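Local coordinates for protein probable glucarate dehydratase (Mycobacterium smegmatis str. MC2 155, PDB 3VDG) that probably dehydrates glucarate or a related acid sugar, as a metal-dependent lyase of the enolase superfamily, at residues L265-L275 with M287-V295; F210-G218 with F236-N246. All blocks are in the same frame, centred on the assembly; numbering follows the deposited sequence. Where two conformers were deposited one is given.

Contact 1: residues L265-L275 with M287-V295; sequences LEYLEDPTPGL and MPLATNMCV. With NA (sodium ion), chain C; FMT (formic acid), chain B.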
loop_
_atom_site.group_PDB
_atom_site.type_symbol
_atom_site.label_atom_id
_atom_site.label_comp_id
_atom_site.label_asym_id
_atom_site.label_seq_id
_atom_site.Cartn_x
_atom_site.Cartn_y
_atom_site.Cartn_z
ATOM N N LEU A 265 -22.978 -1.867 21.108
ATOM C CA LEU A 265 -22.135 -2.463 20.051
ATOM C C LEU A 265 -20.896 -1.648 19.757
ATOM O O LEU A 265 -20.949 -0.434 19.677
ATOM C CB LEU A 265 -22.907 -2.608 18.739
ATOM C CG LEU A 265 -24.094 -3.563 18.707
ATOM C CD1 LEU A 265 -24.722 -3.515 17.316
ATOM C CD2 LEU A 265 -23.683 -4.985 19.069
ATOM N N GLU A 266 -19.781 -2.336 19.562
ATOM C CA GLU A 266 -18.575 -1.710 19.054
ATOM C C GLU A 266 -18.758 -1.322 17.580
ATOM O O GLU A 266 -18.373 -0.236 17.141
ATOM C CB GLU A 266 -17.425 -2.703 19.215
ATOM C CG GLU A 266 -16.115 -2.227 18.654
ATOM C CD GLU A 266 -14.966 -3.135 19.041
ATOM O OE1 GLU A 266 -14.961 -4.323 18.622
ATOM O OE2 GLU A 266 -14.078 -2.634 19.764
ATOM N N TYR A 267 -19.350 -2.209 16.788
ATOM C CA TYR A 267 -19.842 -1.792 15.478
ATOM C C TYR A 267 -20.955 -2.730 15.042
ATOM O O TYR A 267 -21.136 -3.781 15.636
ATOM C CB TYR A 267 -18.726 -1.707 14.415
ATOM C CG TYR A 267 -17.839 -2.941 14.187
ATOM C CD1 TYR A 267 -16.474 -2.888 14.448
ATOM C CD2 TYR A 267 -18.352 -4.125 13.651
ATOM C CE1 TYR A 267 -15.646 -3.983 14.213
ATOM C CE2 TYR A 267 -17.535 -5.227 13.408
ATOM C CZ TYR A 267 -16.180 -5.154 13.686
ATOM O OH TYR A 267 -15.343 -6.244 13.455
ATOM N N LEU A 268 -21.705 -2.326 14.030
ATOM C CA LEU A 268 -22.787 -3.136 13.461
ATOM C C LEU A 268 -22.421 -3.495 12.021
ATOM O O LEU A 268 -22.219 -2.592 11.213
ATOM C CB LEU A 268 -24.082 -2.307 13.471
ATOM C CG LEU A 268 -25.327 -2.937 12.853
ATOM C CD1 LEU A 268 -25.718 -4.156 13.678
ATOM C CD2 LEU A 268 -26.461 -1.911 12.852
ATOM N N GLU A 269 -22.294 -4.786 11.693
ATOM C CA GLU A 269 -21.776 -5.155 10.367
ATOM C C GLU A 269 -22.922 -5.444 9.421
ATOM O O GLU A 269 -23.824 -6.196 9.778
ATOM C CB GLU A 269 -20.923 -6.445 10.381
ATOM C CG GLU A 269 -20.006 -6.660 11.561
ATOM C CD GLU A 269 -19.223 -7.964 11.438
ATOM O OE1 GLU A 269 -18.770 -8.492 12.481
ATOM O OE2 GLU A 269 -19.075 -8.473 10.295
ATOM N N ASP A 270 -22.850 -4.893 8.211
ATOM C CA ASP A 270 -23.796 -5.229 7.136
ATOM C C ASP A 270 -25.221 -5.430 7.623
ATOM O O ASP A 270 -25.801 -6.511 7.446
ATOM C CB ASP A 270 -23.323 -6.488 6.381
ATOM C CG ASP A 270 -22.040 -6.235 5.620
ATOM O OD1 ASP A 270 -22.028 -5.244 4.862
ATOM O OD2 ASP A 270 -21.048 -6.987 5.813
ATOM N N PRO A 271 -25.805 -4.394 8.239
ATOM C CA PRO A 271 -27.212 -4.543 8.610
ATOM C C PRO A 271 -28.154 -4.702 7.403
ATOM O O PRO A 271 -29.153 -5.400 7.500
ATOM C CB PRO A 271 -27.523 -3.229 9.361
ATOM C CG PRO A 271 -26.466 -2.254 8.900
ATOM C CD PRO A 271 -25.236 -3.103 8.672
ATOM N N THR A 272 -27.832 -4.085 6.270
ATOM C CA THR A 272 -28.774 -3.976 5.163
ATOM C C THR A 272 -28.001 -4.059 3.839
ATOM O O THR A 272 -26.810 -3.755 3.805
ATOM C CB THR A 272 -29.564 -2.645 5.278
ATOM O OG1 THR A 272 -30.697 -2.664 4.401
ATOM C CG2 THR A 272 -28.672 -1.432 4.938
ATOM N N PRO A 273 -28.656 -4.499 2.750
ATOM C CA PRO A 273 -27.864 -4.708 1.523
ATOM C C PRO A 273 -27.564 -3.440 0.705
ATOM O O PRO A 273 -28.412 -2.544 0.599
ATOM C CB PRO A 273 -28.734 -5.678 0.690
ATOM C CG PRO A 273 -30.111 -5.583 1.251
ATOM C CD PRO A 273 -30.031 -5.038 2.653
ATOM N N GLY A 274 -26.356 -3.372 0.144
ATOM C CA GLY A 274 -26.014 -2.312 -0.801
ATOM C C GLY A 274 -25.495 -1.022 -0.187
ATOM O O GLY A 274 -25.853 -0.644 0.941
ATOM N N LEU A 275 -24.661 -0.335 -0.960
ATOM C CA LEU A 275 -24.003 0.894 -0.522
ATOM C C LEU A 275 -24.993 1.998 -0.189
ATOM O O LEU A 275 -24.802 2.711 0.789
ATOM C CB LEU A 275 -22.982 1.367 -1.584
ATOM C CG LEU A 275 -21.696 0.525 -1.710
ATOM C CD1 LEU A 275 -20.865 0.993 -2.889
ATOM C CD2 LEU A 275 -20.863 0.569 -0.429
ATOM N N MET A 287 -23.495 3.857 16.366
ATOM C CA MET A 287 -22.211 3.150 16.254
ATOM C C MET A 287 -21.768 3.076 14.793
ATOM O O MET A 287 -22.576 3.227 13.872
ATOM C CB MET A 287 -22.270 1.745 16.885
ATOM C CG MET A 287 -23.110 0.710 16.120
ATOM S SD MET A 287 -24.908 1.007 16.076
ATOM C CE MET A 287 -25.317 0.652 17.789
ATOM N N PRO A 288 -20.470 2.846 14.565
ATOM C CA PRO A 288 -19.971 2.731 13.194
ATOM C C PRO A 288 -20.564 1.501 12.497
ATOM O O PRO A 288 -20.800 0.485 13.162
ATOM C CB PRO A 288 -18.453 2.493 13.386
ATOM C CG PRO A 288 -18.151 2.857 14.793
ATOM C CD PRO A 288 -19.412 2.678 15.579
ATOM N N LEU A 289 -20.805 1.593 11.184
ATOM C CA LEU A 289 -21.159 0.420 10.394
ATOM C C LEU A 289 -19.893 -0.176 9.802
ATOM O O LEU A 289 -19.007 0.557 9.350
ATOM C CB LEU A 289 -22.096 0.790 9.236
ATOM C CG LEU A 289 -23.462 1.363 9.641
ATOM C CD1 LEU A 289 -24.380 1.297 8.421
ATOM C CD2 LEU A 289 -24.032 0.545 10.800
ATOM N N ALA A 290 -19.827 -1.500 9.801
ATOM C CA ALA A 290 -18.723 -2.239 9.200
ATOM C C ALA A 290 -19.256 -3.080 8.054
ATOM O O ALA A 290 -20.449 -3.364 7.993
ATOM C CB ALA A 290 -18.089 -3.143 10.241
ATOM N N THR A 291 -18.377 -3.496 7.144
ATOM C CA THR A 291 -18.817 -4.365 6.072
ATOM C C THR A 291 -17.756 -5.376 5.633
ATOM O O THR A 291 -16.558 -5.096 5.685
ATOM C CB THR A 291 -19.209 -3.557 4.837
ATOM O OG1 THR A 291 -19.800 -4.448 3.876
ATOM C CG2 THR A 291 -17.967 -2.930 4.218
ATOM N N ASN A 292 -18.220 -6.552 5.212
ATOM C CA ASN A 292 -17.465 -7.416 4.306
ATOM C C ASN A 292 -18.383 -7.914 3.210
ATOM O O ASN A 292 -18.256 -9.051 2.755
ATOM C CB ASN A 292 -16.886 -8.624 5.025
ATOM C CG ASN A 292 -17.930 -9.369 5.838
ATOM O OD1 ASN A 292 -17.917 -9.312 7.064
ATOM N ND2 ASN A 292 -18.836 -10.069 5.163
ATOM N N MET A 293 -19.335 -7.087 2.808
ATOM C CA MET A 293 -20.245 -7.488 1.758
ATOM C C MET A 293 -20.340 -6.428 0.690
ATOM O O MET A 293 -20.332 -6.746 -0.479
ATOM C CB MET A 293 -21.639 -7.819 2.314
ATOM C CG MET A 293 -21.678 -9.090 3.138
ATOM S SD MET A 293 -23.321 -9.379 3.855
ATOM C CE MET A 293 -24.165 -9.996 2.400
ATOM N N CYS A 294 -20.416 -5.158 1.069
ATOM C CA CYS A 294 -20.533 -4.135 0.025
ATOM C C CYS A 294 -19.198 -3.485 -0.323
ATOM O O CYS A 294 -19.123 -2.695 -1.260
ATOM C CB CYS A 294 -21.621 -3.094 0.358
ATOM S SG CYS A 294 -21.334 -2.193 1.885
ATOM N N VAL A 295 -18.146 -3.822 0.426
ATOM C CA VAL A 295 -16.772 -3.457 0.052
ATOM C C VAL A 295 -15.867 -4.703 0.175
ATOM O O VAL A 295 -15.382 -5.024 1.271
ATOM C CB VAL A 295 -16.201 -2.328 0.947
ATOM C CG1 VAL A 295 -14.796 -1.946 0.482
ATOM C CG2 VAL A 295 -17.090 -1.093 0.898
HETATM NA NA NA C . -19.380 -9.865 8.606
HETATM C C FMT B . -19.996 -13.995 6.346
HETATM O O1 FMT B . -20.147 -12.845 6.744
HETATM O O2 FMT B . -18.973 -14.301 5.539
HETATM O O HOH W 1 -21.143 -9.505 7.071
HETATM O O HOH W 2 -18.707 -12.057 8.621
#
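Three groups grip the hydroxyl of Thr291, which gives its proton to Asp270 OD1, 2.6 Å from Thr291 OG1, and accepts from the backbone N of both Met293 and Cys294, forming an ST turn and an ST motif. Thr291 OG1 stands anti to its own backbone N (chi1 -172°), beside the carbonyl carbon and close to those N-H groups. The other oxygen, Asp270 OD2, accepts from the backbone N of Asn292 at 2.9 Å. Both Asp270 oxygens use the syn lone pair, so residues 291 and 292 together fix the carboxylate's rotation. A water that ligates the sodium ion also donates to Asp270 OD2, which makes Asp270 a second-shell residue. Met293 crosses the carboxylate, its CG 3.5 Å from Asp270 OD2.

The metal is held by one oxygen from each segment, Glu269 OE2 and Asn292 OD1, each 2.2 Å from the sodium ion, with the carboxylate and amide planes 85° apart. The second carboxylate oxygen of Glu269, OE1, forms a salt bridge with Lys214, and Asp244 supplies a third protein ligand to the ion.

Behind the site the backbones pair in parallel: Leu268 N hydrogen-bonds to Pro288 O, Ala290 N to Leu268 O, and Asp270 N to Ala290 O. On the metal side, Ala290 CB makes a CH-pi contact over one face of the Tyr267 ring, offset toward the CD2-CE2 rim, 4.0 Å from the centroid, while the Tyr267 hydroxyl hydrogen-bonds to Ser341. On the reverse face Leu268 and Leu289 run side by side, Leu268 CB 3.9 Å from Leu289 CD2, and Leu289 also meets Pro271. The two strands flank helix 275-284 in a beta-alpha-beta unit of the modified TIM barrel, (beta/alpha)7beta, of the enolase superfamily, with metal ligands at or just past their C-terminal ends.

Contact 2: residues F210-G218 with F236-N246; sequences FSAIKLKGG and FPDHPLRLDPN. With NA (sodium ion), chain C; FMT (formic acid), chain B.
A right-handed beta-alpha-beta crossover, strand 213-216, helix 222-235, strand 241-244, brings these segments side by side in the parallel barrel typical of the enolase superfamily, with charged residues on one face and aliphatic ones on the other. The backbone ladder runs from Ile213 N to Pro240 O, 2.8 Å, through Arg242 N to Ile213 O, Leu215 N to Arg242 O and Asp244 N to Leu215 O, and ends at Gly217 N and Asp244 O.

On the aliphatic face Ile213 CB touches Leu241 CD2 at 3.7 Å. Leu215 lies alongside Leu243, pointing the same way, and touches Ala228 of helix 222-235 and Ile197 of helix 194-208. At the start of the strands Ile213 reaches on to His239 and Phe236, and His239 NE2 makes a weak hydrogen bond to Phe210 O.

On the charged face Arg242 is engaged by Glu266, Asp370 and Ala368 O, and Lys214 by Asp370 and Glu269; the hydrogen bond from Lys214 NZ to Asp244 OD2 is weak at 3.3 Å. Asp244 OD2 binds the sodium ion at 2.4 Å. The second oxygen, Asp244 OD1, accepts from the Asn246 backbone N above the carboxylate plane in an Asx turn, and from a water that also ligates the sodium.

Lys216 has CG anti to its backbone N (chi1 179°), then bends twice, bringing its amine back over the carboxylate. Lys216 NZ forms a salt bridge with Asp244 OD2, met at 2.6 Å from above the carboxylate plane. It also donates to Asn246 OD1 and hydrogen-bonds to Tyr172. Asn246 ND2 in turn donates to formate O1, nearly straight at 171°.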
loop_
_atom_site.group_PDB
_atom_site.type_symbol
_atom_site.label_atom_id
_atom_site.label_comp_id
_atom_site.label_asym_id
_atom_site.label_seq_id
_atom_site.Cartn_x
_atom_site.Cartn_y
_atom_site.Cartn_z
ATOM N N PHE A 210 -10.998 -15.107 24.498
ATOM C CA PHE A 210 -11.357 -13.981 23.626
ATOM C C PHE A 210 -11.879 -12.803 24.440
ATOM O O PHE A 210 -12.657 -12.984 25.364
ATOM C CB PHE A 210 -12.410 -14.399 22.590
ATOM C CG PHE A 210 -11.975 -15.508 21.684
ATOM C CD1 PHE A 210 -10.802 -15.405 20.942
ATOM C CD2 PHE A 210 -12.772 -16.643 21.521
ATOM C CE1 PHE A 210 -10.413 -16.424 20.085
ATOM C CE2 PHE A 210 -12.389 -17.661 20.671
ATOM C CZ PHE A 210 -11.209 -17.557 19.947
ATOM N N SER A 211 -11.472 -11.596 24.062
ATOM C CA SER A 211 -11.802 -10.352 24.761
ATOM C C SER A 211 -12.884 -9.538 24.063
ATOM O O SER A 211 -13.239 -8.463 24.542
ATOM C CB SER A 211 -10.562 -9.459 24.815
ATOM O OG SER A 211 -10.256 -8.983 23.507
ATOM N N ALA A 212 -13.328 -10.003 22.894
ATOM C CA ALA A 212 -14.373 -9.317 22.097
ATOM C C ALA A 212 -15.293 -10.408 21.559
ATOM O O ALA A 212 -14.869 -11.561 21.404
ATOM C CB ALA A 212 -13.774 -8.508 20.952
ATOM N N ILE A 213 -16.549 -10.068 21.291
ATOM C CA ILE A 213 -17.523 -11.102 20.963
ATOM C C ILE A 213 -18.350 -10.668 19.761
ATOM O O ILE A 213 -18.800 -9.517 19.674
ATOM C CB ILE A 213 -18.491 -11.349 22.144
ATOM C CG1 ILE A 213 -17.731 -11.753 23.415
ATOM C CG2 ILE A 213 -19.512 -12.409 21.781
ATOM C CD1 ILE A 213 -18.631 -11.891 24.639
ATOM N N LYS A 214 -18.546 -11.578 18.820
ATOM C CA LYS A 214 -19.366 -11.251 17.672
ATOM C C LYS A 214 -20.505 -12.255 17.576
ATOM O O LYS A 214 -20.281 -13.439 17.773
ATOM C CB LYS A 214 -18.525 -11.351 16.395
ATOM C CG LYS A 214 -19.365 -11.320 15.116
ATOM C CD LYS A 214 -18.494 -11.421 13.864
ATOM C CE LYS A 214 -19.332 -11.284 12.603
ATOM N NZ LYS A 214 -18.482 -11.183 11.387
ATOM N N LEU A 215 -21.709 -11.787 17.239
ATOM C CA LEU A 215 -22.845 -12.693 17.008
ATOM C C LEU A 215 -23.272 -12.687 15.528
ATOM O O LEU A 215 -23.530 -11.621 14.940
ATOM C CB LEU A 215 -24.047 -12.306 17.898
ATOM C CG LEU A 215 -25.345 -13.112 17.714
ATOM C CD1 LEU A 215 -25.120 -14.563 18.096
ATOM C CD2 LEU A 215 -26.508 -12.521 18.516
ATOM N N LYS A 216 -23.345 -13.873 14.936
ATOM C CA LYS A 216 -23.886 -14.034 13.589
ATOM C C LYS A 216 -25.417 -14.014 13.720
ATOM O O LYS A 216 -26.006 -14.921 14.320
ATOM C CB LYS A 216 -23.439 -15.366 12.980
ATOM C CG LYS A 216 -23.998 -15.612 11.569
ATOM C CD LYS A 216 -22.985 -15.254 10.488
ATOM C CE LYS A 216 -22.556 -13.790 10.542
ATOM N NZ LYS A 216 -21.610 -13.479 9.423
ATOM N N GLY A 217 -26.030 -12.956 13.206
ATOM C CA GLY A 217 -27.480 -12.769 13.296
ATOM C C GLY A 217 -28.134 -12.959 11.936
ATOM O O GLY A 217 -27.594 -13.643 11.066
ATOM N N GLY A 218 -29.292 -12.350 11.734
ATOM C CA GLY A 218 -30.044 -12.548 10.489
ATOM C C GLY A 218 -30.798 -13.876 10.471
ATOM O O GLY A 218 -31.333 -14.282 9.438
ATOM N N PHE A 236 -20.971 -10.393 30.167
ATOM C CA PHE A 236 -19.593 -9.993 29.828
ATOM C C PHE A 236 -19.521 -8.474 29.705
ATOM O O PHE A 236 -19.454 -7.939 28.598
ATOM C CB PHE A 236 -19.167 -10.656 28.499
ATOM C CG PHE A 236 -19.220 -12.153 28.531
ATOM C CD1 PHE A 236 -18.176 -12.886 29.063
ATOM C CD2 PHE A 236 -20.326 -12.833 28.047
ATOM C CE1 PHE A 236 -18.224 -14.279 29.104
ATOM C CE2 PHE A 236 -20.379 -14.215 28.077
ATOM C CZ PHE A 236 -19.329 -14.948 28.610
ATOM N N PRO A 237 -19.564 -7.765 30.850
ATOM C CA PRO A 237 -19.714 -6.305 30.880
ATOM C C PRO A 237 -18.600 -5.549 30.166
ATOM O O PRO A 237 -18.816 -4.437 29.693
ATOM C CB PRO A 237 -19.669 -5.969 32.381
ATOM C CG PRO A 237 -20.060 -7.234 33.063
ATOM C CD PRO A 237 -19.532 -8.348 32.205
ATOM N N ASP A 238 -17.419 -6.146 30.081
ATOM C CA ASP A 238 -16.278 -5.418 29.534
ATOM C C ASP A 238 -15.925 -5.837 28.097
ATOM O O ASP A 238 -15.033 -5.266 27.489
ATOM C CB ASP A 238 -15.066 -5.586 30.454
ATOM C CG ASP A 238 -15.280 -4.949 31.816
ATOM O OD1 ASP A 238 -15.811 -3.817 31.865
ATOM O OD2 ASP A 238 -14.921 -5.578 32.835
ATOM N N HIS A 239 -16.626 -6.833 27.563
ATOM C CA HIS A 239 -16.341 -7.315 26.211
ATOM C C HIS A 239 -16.957 -6.464 25.134
ATOM O O HIS A 239 -18.164 -6.236 25.131
ATOM C CB HIS A 239 -16.824 -8.742 26.055
ATOM C CG HIS A 239 -15.936 -9.763 26.727
ATOM N ND1 HIS A 239 -15.668 -9.736 28.050
ATOM C CD2 HIS A 239 -15.255 -10.861 26.212
ATOM C CE1 HIS A 239 -14.855 -10.762 28.365
ATOM N NE2 HIS A 239 -14.603 -11.452 27.242
ATOM N N PRO A 240 -16.136 -5.980 24.188
ATOM C CA PRO A 240 -16.752 -5.357 23.022
ATOM C C PRO A 240 -17.622 -6.378 22.272
ATOM O O PRO A 240 -17.282 -7.570 22.227
ATOM C CB PRO A 240 -15.543 -4.927 22.171
ATOM C CG PRO A 240 -14.428 -4.760 23.167
ATOM C CD PRO A 240 -14.662 -5.869 24.164
ATOM N N LEU A 241 -18.735 -5.898 21.708
ATOM C CA LEU A 241 -19.734 -6.758 21.051
ATOM C C LEU A 241 -19.992 -6.280 19.635
ATOM O O LEU A 241 -19.998 -5.080 19.356
ATOM C CB LEU A 241 -21.079 -6.728 21.814
ATOM C CG LEU A 241 -21.070 -7.178 23.280
ATOM C CD1 LEU A 241 -22.468 -7.045 23.861
ATOM C CD2 LEU A 241 -20.577 -8.610 23.428
ATOM N N ARG A 242 -20.231 -7.225 18.735
ATOM C CA ARG A 242 -20.560 -6.885 17.364
ATOM C C ARG A 242 -21.690 -7.770 16.926
ATOM O O ARG A 242 -21.808 -8.900 17.388
ATOM C CB ARG A 242 -19.380 -7.182 16.444
ATOM C CG ARG A 242 -18.091 -6.523 16.863
ATOM C CD ARG A 242 -16.963 -7.398 16.357
ATOM N NE ARG A 242 -15.678 -6.868 16.766
ATOM C CZ ARG A 242 -14.516 -7.388 16.410
ATOM N NH1 ARG A 242 -14.469 -8.474 15.637
ATOM N NH2 ARG A 242 -13.405 -6.819 16.837
ATOM N N LEU A 243 -22.510 -7.261 16.021
ATOM C CA LEU A 243 -23.629 -8.037 15.507
ATOM C C LEU A 243 -23.578 -7.955 13.982
ATOM O O LEU A 243 -23.308 -6.894 13.424
ATOM C CB LEU A 243 -24.947 -7.445 16.029
ATOM C CG LEU A 243 -26.281 -8.012 15.525
ATOM C CD1 LEU A 243 -26.390 -9.497 15.845
ATOM C CD2 LEU A 243 -27.436 -7.225 16.160
ATOM N N ASP A 244 -23.839 -9.079 13.319
ATOM C CA ASP A 244 -23.711 -9.165 11.870
ATOM C C ASP A 244 -24.831 -10.014 11.293
ATOM O O ASP A 244 -24.774 -11.243 11.348
ATOM C CB ASP A 244 -22.362 -9.804 11.538
ATOM C CG ASP A 244 -22.202 -10.115 10.057
ATOM O OD1 ASP A 244 -22.972 -9.591 9.210
ATOM O OD2 ASP A 244 -21.282 -10.888 9.740
ATOM N N PRO A 245 -25.880 -9.372 10.773
ATOM C CA PRO A 245 -26.975 -10.175 10.228
ATOM C C PRO A 245 -26.836 -10.409 8.721
ATOM O O PRO A 245 -27.822 -10.781 8.078
ATOM C CB PRO A 245 -28.195 -9.281 10.476
ATOM C CG PRO A 245 -27.638 -7.903 10.265
ATOM C CD PRO A 245 -26.229 -7.940 10.831
ATOM N N ASN A 246 -25.648 -10.170 8.155
ATOM C CA ASN A 246 -25.437 -10.422 6.714
ATOM C C ASN A 246 -26.539 -9.803 5.844
ATOM O O ASN A 246 -27.090 -10.464 4.967
ATOM C CB ASN A 246 -25.339 -11.934 6.438
ATOM C CG ASN A 246 -23.990 -12.530 6.856
ATOM O OD1 ASN A 246 -23.915 -13.395 7.741
ATOM N ND2 ASN A 246 -22.917 -12.069 6.218
HETATM NA NA NA C . -19.380 -9.865 8.606
HETATM C C FMT B . -19.996 -13.995 6.346
HETATM O O1 FMT B . -20.147 -12.845 6.744
HETATM O O2 FMT B . -18.973 -14.301 5.539
HETATM O O HOH W 2 -18.707 -12.057 8.621
HETATM O O HOH W 3 -26.208 -14.497 8.754
HETATM O O HOH W 1 -21.143 -9.505 7.071
#

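Contact 2 closes before contact 1 opens along the chain, and their centres lie about 13 Å apart on the same side of the chain's centre. Strand 241-244 of contact 2 neighbours strand 267-269 of contact 1, so the four strands run in unbroken order in the parallel part of one sheet, 213-216, 241-244, 267-269, 289-291, with helix 251-260 linking the two units. Probable backbone hydrogen bonds, Glu266 N to Leu241 O and Glu269 N to Leu243 O, join the contacts. Strands 241-244 and 267-269 and the residue just after strand 289-291 supply Asp244, Glu269 and Asn292 to the shared sodium ion, probably occupying the site of the family's catalytic magnesium.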